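Local coordinates for quinoline 2-oxidoreductase medium subunit (Pseudomonas putida, PDB 1T3Q), which binds FAD as the flavoprotein subunit of a molybdenum hydroxylase that oxidises quinoline, and probably passes electrons through that flavin, at residues C[129-134]-C[169-174]; C[197-202]-C[209-214]. All blocks are in the same frame, centred on the assembly; numbering follows the deposited sequence.

Contact 1: residues C[129-134]-C[169-174]; sequences ATLGAT and VEIPIP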
loop_
_atom_site.group_PDB
_atom_site.type_symbol
_atom_site.label_atom_id
_atom_site.label_comp_id
_atom_site.label_asym_id
_atom_site.label_seq_id
_atom_site.Cartn_x
_atom_site.Cartn_y
_atom_site.Cartn_z
ATOM N N ALA C 129 -50.497 -29.511 -0.373
ATOM C CA ALA C 129 -51.195 -30.647 0.220
ATOM C C ALA C 129 -52.621 -30.249 0.559
ATOM O O ALA C 129 -53.570 -30.976 0.264
ATOM C CB ALA C 129 -50.469 -31.117 1.485
ATOM N N THR C 130 -52.761 -29.080 1.175
ATOM C CA THR C 130 -54.054 -28.557 1.580
ATOM C C THR C 130 -54.987 -28.295 0.398
ATOM O O THR C 130 -56.201 -28.491 0.498
ATOM C CB THR C 130 -53.866 -27.256 2.393
ATOM O OG1 THR C 130 -53.121 -27.550 3.582
ATOM C CG2 THR C 130 -55.201 -26.661 2.780
ATOM N N LEU C 131 -54.423 -27.851 -0.717
ATOM C CA LEU C 131 -55.222 -27.571 -1.904
ATOM C C LEU C 131 -55.450 -28.821 -2.741
ATOM O O LEU C 131 -56.051 -28.759 -3.813
ATOM C CB LEU C 131 -54.542 -26.495 -2.752
ATOM C CG LEU C 131 -54.479 -25.123 -2.083
ATOM C CD1 LEU C 131 -53.739 -24.153 -2.980
ATOM C CD2 LEU C 131 -55.894 -24.631 -1.797
ATOM N N GLY C 132 -54.966 -29.955 -2.248
ATOM C CA GLY C 132 -55.134 -31.209 -2.963
ATOM C C GLY C 132 -54.477 -31.228 -4.329
ATOM O O GLY C 132 -55.055 -31.716 -5.298
ATOM N N ALA C 133 -53.259 -30.709 -4.415
ATOM C CA ALA C 133 -52.554 -30.686 -5.686
ATOM C C ALA C 133 -51.943 -32.049 -6.001
ATOM O O ALA C 133 -51.859 -32.925 -5.139
ATOM C CB ALA C 133 -51.469 -29.617 -5.664
ATOM N N THR C 134 -51.527 -32.216 -7.251
ATOM C CA THR C 134 -50.901 -33.451 -7.696
ATOM C C THR C 134 -49.512 -33.138 -8.244
ATOM O O THR C 134 -49.344 -32.185 -8.999
ATOM C CB THR C 134 -51.720 -34.123 -8.821
ATOM O OG1 THR C 134 -53.033 -34.443 -8.337
ATOM C CG2 THR C 134 -51.031 -35.398 -9.296
ATOM N N VAL C 169 -46.582 -29.113 -10.930
ATOM C CA VAL C 169 -47.590 -29.310 -9.916
ATOM C C VAL C 169 -48.900 -28.869 -10.537
ATOM O O VAL C 169 -48.971 -27.816 -11.170
ATOM C CB VAL C 169 -47.321 -28.447 -8.672
ATOM C CG1 VAL C 169 -48.428 -28.660 -7.653
ATOM C CG2 VAL C 169 -45.967 -28.798 -8.079
ATOM N N GLU C 170 -49.927 -29.689 -10.378
ATOM C CA GLU C 170 -51.228 -29.348 -10.916
ATOM C C GLU C 170 -52.159 -29.095 -9.745
ATOM O O GLU C 170 -52.386 -29.971 -8.913
ATOM C CB GLU C 170 -51.737 -30.472 -11.827
ATOM C CG GLU C 170 -50.936 -30.566 -13.132
ATOM C CD GLU C 170 -51.517 -31.535 -14.153
ATOM O OE1 GLU C 170 -50.896 -31.695 -15.223
ATOM O OE2 GLU C 170 -52.584 -32.133 -13.893
ATOM N N ILE C 171 -52.668 -27.871 -9.672
ATOM C CA ILE C 171 -53.557 -27.464 -8.594
ATOM C C ILE C 171 -54.989 -27.316 -9.077
ATOM O O ILE C 171 -55.266 -26.526 -9.980
ATOM C CB ILE C 171 -53.131 -26.107 -8.000
ATOM C CG1 ILE C 171 -51.642 -26.129 -7.656
ATOM C CG2 ILE C 171 -53.956 -25.801 -6.757
ATOM C CD1 ILE C 171 -51.113 -24.794 -7.178
ATOM N N PRO C 172 -55.920 -28.078 -8.485
ATOM C CA PRO C 172 -57.322 -27.979 -8.895
ATOM C C PRO C 172 -57.840 -26.602 -8.501
ATOM O O PRO C 172 -57.624 -26.160 -7.372
ATOM C CB PRO C 172 -58.000 -29.081 -8.083
ATOM C CG PRO C 172 -56.903 -30.068 -7.846
ATOM C CD PRO C 172 -55.734 -29.176 -7.523
ATOM N N ILE C 173 -58.500 -25.912 -9.423
ATOM C CA ILE C 173 -59.041 -24.599 -9.104
ATOM C C ILE C 173 -60.035 -24.812 -7.962
ATOM O O ILE C 173 -61.060 -25.475 -8.128
ATOM C CB ILE C 173 -59.741 -23.974 -10.328
ATOM C CG1 ILE C 173 -58.704 -23.730 -11.431
ATOM C CG2 ILE C 173 -60.420 -22.668 -9.933
ATOM C CD1 ILE C 173 -59.274 -23.159 -12.710
ATOM N N PRO C 174 -59.735 -24.260 -6.778
ATOM C CA PRO C 174 -60.611 -24.410 -5.613
ATOM C C PRO C 174 -62.029 -23.856 -5.725
ATOM O O PRO C 174 -62.266 -22.817 -6.338
ATOM C CB PRO C 174 -59.812 -23.738 -4.496
ATOM C CG PRO C 174 -59.046 -22.678 -5.226
ATOM C CD PRO C 174 -58.575 -23.408 -6.458
HETATM O O HOH W 1 -57.727 -27.038 -4.842
#
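Thr-134 and Glu-170 form an antiparallel hydrogen-bonded pair, gripping each other through both peptide groups. Thr-134 N donates to Glu-170 O at 2.9 Å, tilted 17° from the carbonyl plane; in return Glu-170 N gives a nearly straight bond (173°) to Thr-134 O, 2.9 Å long and in the carbonyl plane. One residue earlier, the methyl of Ala-133 faces two side chains of the strand on one side, with CB 3.8 Å from Val-169 CG1 and 4.0 Å from Ile-171 CG1. The remaining branch of Ile-171, CG2, lies anti to the backbone N and meets Leu-131, whose CB and CD1 are each 4.1 Å from it. Across the turn, the Pro-172 ring approaches a backbone carbonyl, its CD 3.4 Å from Gly-132 O. A water links the two segments, donating to Leu-131 O at 2.6 Å and to Pro-172 O. The bend that brings these groups together is a Schellman motif: Gly-132, with positive phi, ends helix 123-130 and redirects the chain into strand 134-139. Glu-170 extends its carboxylate to a salt bridge with Arg-168. Val-169 and Ile-171 pack on Met-128 of helix 123-130, Val-169 also reaches helix 111-117, and strand 165-172 lies between strands 134-139 and 68-72 in the antiparallel sheet of the FAD-binding domain.

Contact 2: residues C[197-202]-C[209-214]; sequences AGLSMQ and ARIALG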
loop_
_atom_site.group_PDB
_atom_site.type_symbol
_atom_site.label_atom_id
_atom_site.label_comp_id
_atom_site.label_asym_id
_atom_site.label_seq_id
_atom_site.Cartn_x
_atom_site.Cartn_y
_atom_site.Cartn_z
ATOM N N ALA C 197 -57.847 -21.819 5.866
ATOM C CA ALA C 197 -59.250 -22.142 6.049
ATOM C C ALA C 197 -59.970 -21.961 4.726
ATOM O O ALA C 197 -59.976 -20.866 4.159
ATOM C CB ALA C 197 -59.865 -21.238 7.111
ATOM N N GLY C 198 -60.546 -23.053 4.230
ATOM C CA GLY C 198 -61.288 -23.014 2.983
ATOM C C GLY C 198 -62.748 -23.224 3.334
ATOM O O GLY C 198 -63.111 -24.256 3.902
ATOM N N LEU C 199 -63.591 -22.253 2.999
ATOM C CA LEU C 199 -65.003 -22.354 3.329
ATOM C C LEU C 199 -65.954 -22.170 2.167
ATOM O O LEU C 199 -65.660 -21.467 1.199
ATOM C CB LEU C 199 -65.371 -21.317 4.390
ATOM C CG LEU C 199 -64.564 -21.288 5.682
ATOM C CD1 LEU C 199 -65.067 -20.146 6.549
ATOM C CD2 LEU C 199 -64.685 -22.618 6.406
ATOM N N SER C 200 -67.106 -22.816 2.290
ATOM C CA SER C 200 -68.175 -22.710 1.315
ATOM C C SER C 200 -69.347 -22.212 2.154
ATOM O O SER C 200 -69.761 -22.872 3.110
ATOM C CB SER C 200 -68.499 -24.070 0.706
ATOM O OG SER C 200 -69.613 -23.962 -0.161
ATOM N N MET C 201 -69.857 -21.035 1.817
ATOM C CA MET C 201 -70.961 -20.454 2.563
ATOM C C MET C 201 -72.211 -20.329 1.702
ATOM O O MET C 201 -72.165 -19.801 0.593
ATOM C CB MET C 201 -70.572 -19.068 3.085
ATOM C CG MET C 201 -69.257 -19.015 3.854
ATOM S SD MET C 201 -69.286 -19.862 5.449
ATOM C CE MET C 201 -69.831 -18.533 6.519
ATOM N N GLN C 202 -73.325 -20.827 2.224
ATOM C CA GLN C 202 -74.603 -20.751 1.531
ATOM C C GLN C 202 -75.436 -19.904 2.478
ATOM O O GLN C 202 -76.031 -20.414 3.429
ATOM C CB GLN C 202 -75.210 -22.144 1.380
ATOM C CG GLN C 202 -75.917 -22.367 0.058
ATOM C CD GLN C 202 -75.170 -23.316 -0.861
ATOM O OE1 GLN C 202 -74.898 -24.462 -0.502
ATOM N NE2 GLN C 202 -74.841 -22.846 -2.057
ATOM N N ALA C 209 -66.186 -27.063 4.871
ATOM C CA ALA C 209 -65.004 -26.451 5.457
ATOM C C ALA C 209 -63.793 -27.368 5.405
ATOM O O ALA C 209 -63.912 -28.581 5.556
ATOM C CB ALA C 209 -65.287 -26.051 6.910
ATOM N N ARG C 210 -62.631 -26.767 5.169
ATOM C CA ARG C 210 -61.362 -27.481 5.141
ATOM C C ARG C 210 -60.393 -26.608 5.928
ATOM O O ARG C 210 -59.980 -25.546 5.463
ATOM C CB ARG C 210 -60.852 -27.676 3.706
ATOM C CG ARG C 210 -61.637 -28.699 2.891
ATOM C CD ARG C 210 -61.434 -30.132 3.396
ATOM N NE ARG C 210 -60.080 -30.628 3.149
ATOM C CZ ARG C 210 -59.689 -31.882 3.369
ATOM N NH1 ARG C 210 -60.546 -32.778 3.843
ATOM N NH2 ARG C 210 -58.437 -32.243 3.115
ATOM N N ILE C 211 -60.067 -27.054 7.136
ATOM C CA ILE C 211 -59.157 -26.339 8.021
ATOM C C ILE C 211 -57.856 -27.125 8.082
ATOM O O ILE C 211 -57.873 -28.334 8.314
ATOM C CB ILE C 211 -59.739 -26.237 9.448
ATOM C CG1 ILE C 211 -61.170 -25.692 9.390
ATOM C CG2 ILE C 211 -58.851 -25.347 10.315
ATOM C CD1 ILE C 211 -61.303 -24.367 8.660
ATOM N N ALA C 212 -56.734 -26.441 7.873
ATOM C CA ALA C 212 -55.432 -27.096 7.896
ATOM C C ALA C 212 -54.384 -26.288 8.647
ATOM O O ALA C 212 -54.345 -25.062 8.561
ATOM C CB ALA C 212 -54.955 -27.355 6.468
ATOM N N LEU C 213 -53.532 -26.990 9.385
ATOM C CA LEU C 213 -52.463 -26.349 10.139
ATOM C C LEU C 213 -51.117 -26.873 9.659
ATOM O O LEU C 213 -50.955 -28.071 9.419
ATOM C CB LEU C 213 -52.611 -26.626 11.638
ATOM C CG LEU C 213 -53.668 -25.823 12.403
ATOM C CD1 LEU C 213 -55.063 -26.172 11.901
ATOM C CD2 LEU C 213 -53.554 -26.133 13.882
ATOM N N GLY C 214 -50.156 -25.967 9.513
ATOM C CA GLY C 214 -48.835 -26.365 9.072
ATOM C C GLY C 214 -47.766 -25.878 10.028
ATOM O O GLY C 214 -48.025 -25.022 10.875
#
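Ala-197 faces Ile-211 in an antiparallel non-hydrogen-bonded pair, and its CB lies 3.8 Å from Ile-211 CD1. The isoleucine holds CG1 anti to its carbonyl carbon and bends again at chi2, which leans this terminal methyl over the alanine. The backbone of Ala-197 adds a CA-H...O contact to Arg-210 O. At Gly-198 the pairing becomes hydrogen-bonded: Gly-198 N donates to Arg-210 O at 2.8 Å from 23° off the carbonyl plane, while Arg-210 N returns a bond noticeably less straight than the first (150° at the hydrogen) to Gly-198 O, 2.9 Å away and in the carbonyl plane. Ala-209 CA also approaches Gly-198 O, at 3.3 Å, so this oxygen receives both an N-H and a CA-H. These strands, 193-202 and 205-214, form a beta hairpin at the middle of the four-stranded antiparallel sheet in the CO dehydrogenase flavoprotein C-terminal domain, and the segments run 169° apart. Glycine brings no side chain to the face that carries Arg-210, whose chain, bent at chi2 and chi3, carries the guanidinium clear of strand 193-202. Leu-199 returns to the face of Ala-197 and Ile-211; its CD2 rests 3.5 Å from Ala-209 CB. Ala-197 and Leu-199 also touch Ala-279 of helix 261-284, and Leu-230 of helix 224-230 packs on Ala-209 and Ile-211. Farther along, Ser-200 continues the backbone pairing with Val-207 and Ala-208.

Overall arrangement
The two contacts follow one another along the chain, contact 1 closing before contact 2 opens, and they belong to different beta-sheets and domains. Contact 1 joins neighbouring strands of the five-stranded sheet in the FAD-binding domain, with the side chain of Val-169 about 9 Å from the bound FAD; contact 2 lies in the C-terminal domain, away from the FAD site. Their centres are nevertheless only about 14 Å apart. They meet directly where Thr-130 OG1 packs 3.4 Å from Ala-212 CB, and Trp-178 of strand 177-183 touches Thr-130 and Leu-131. The end of helix 123-130 thus abuts the C-terminal sheet, joining the two domains by packing.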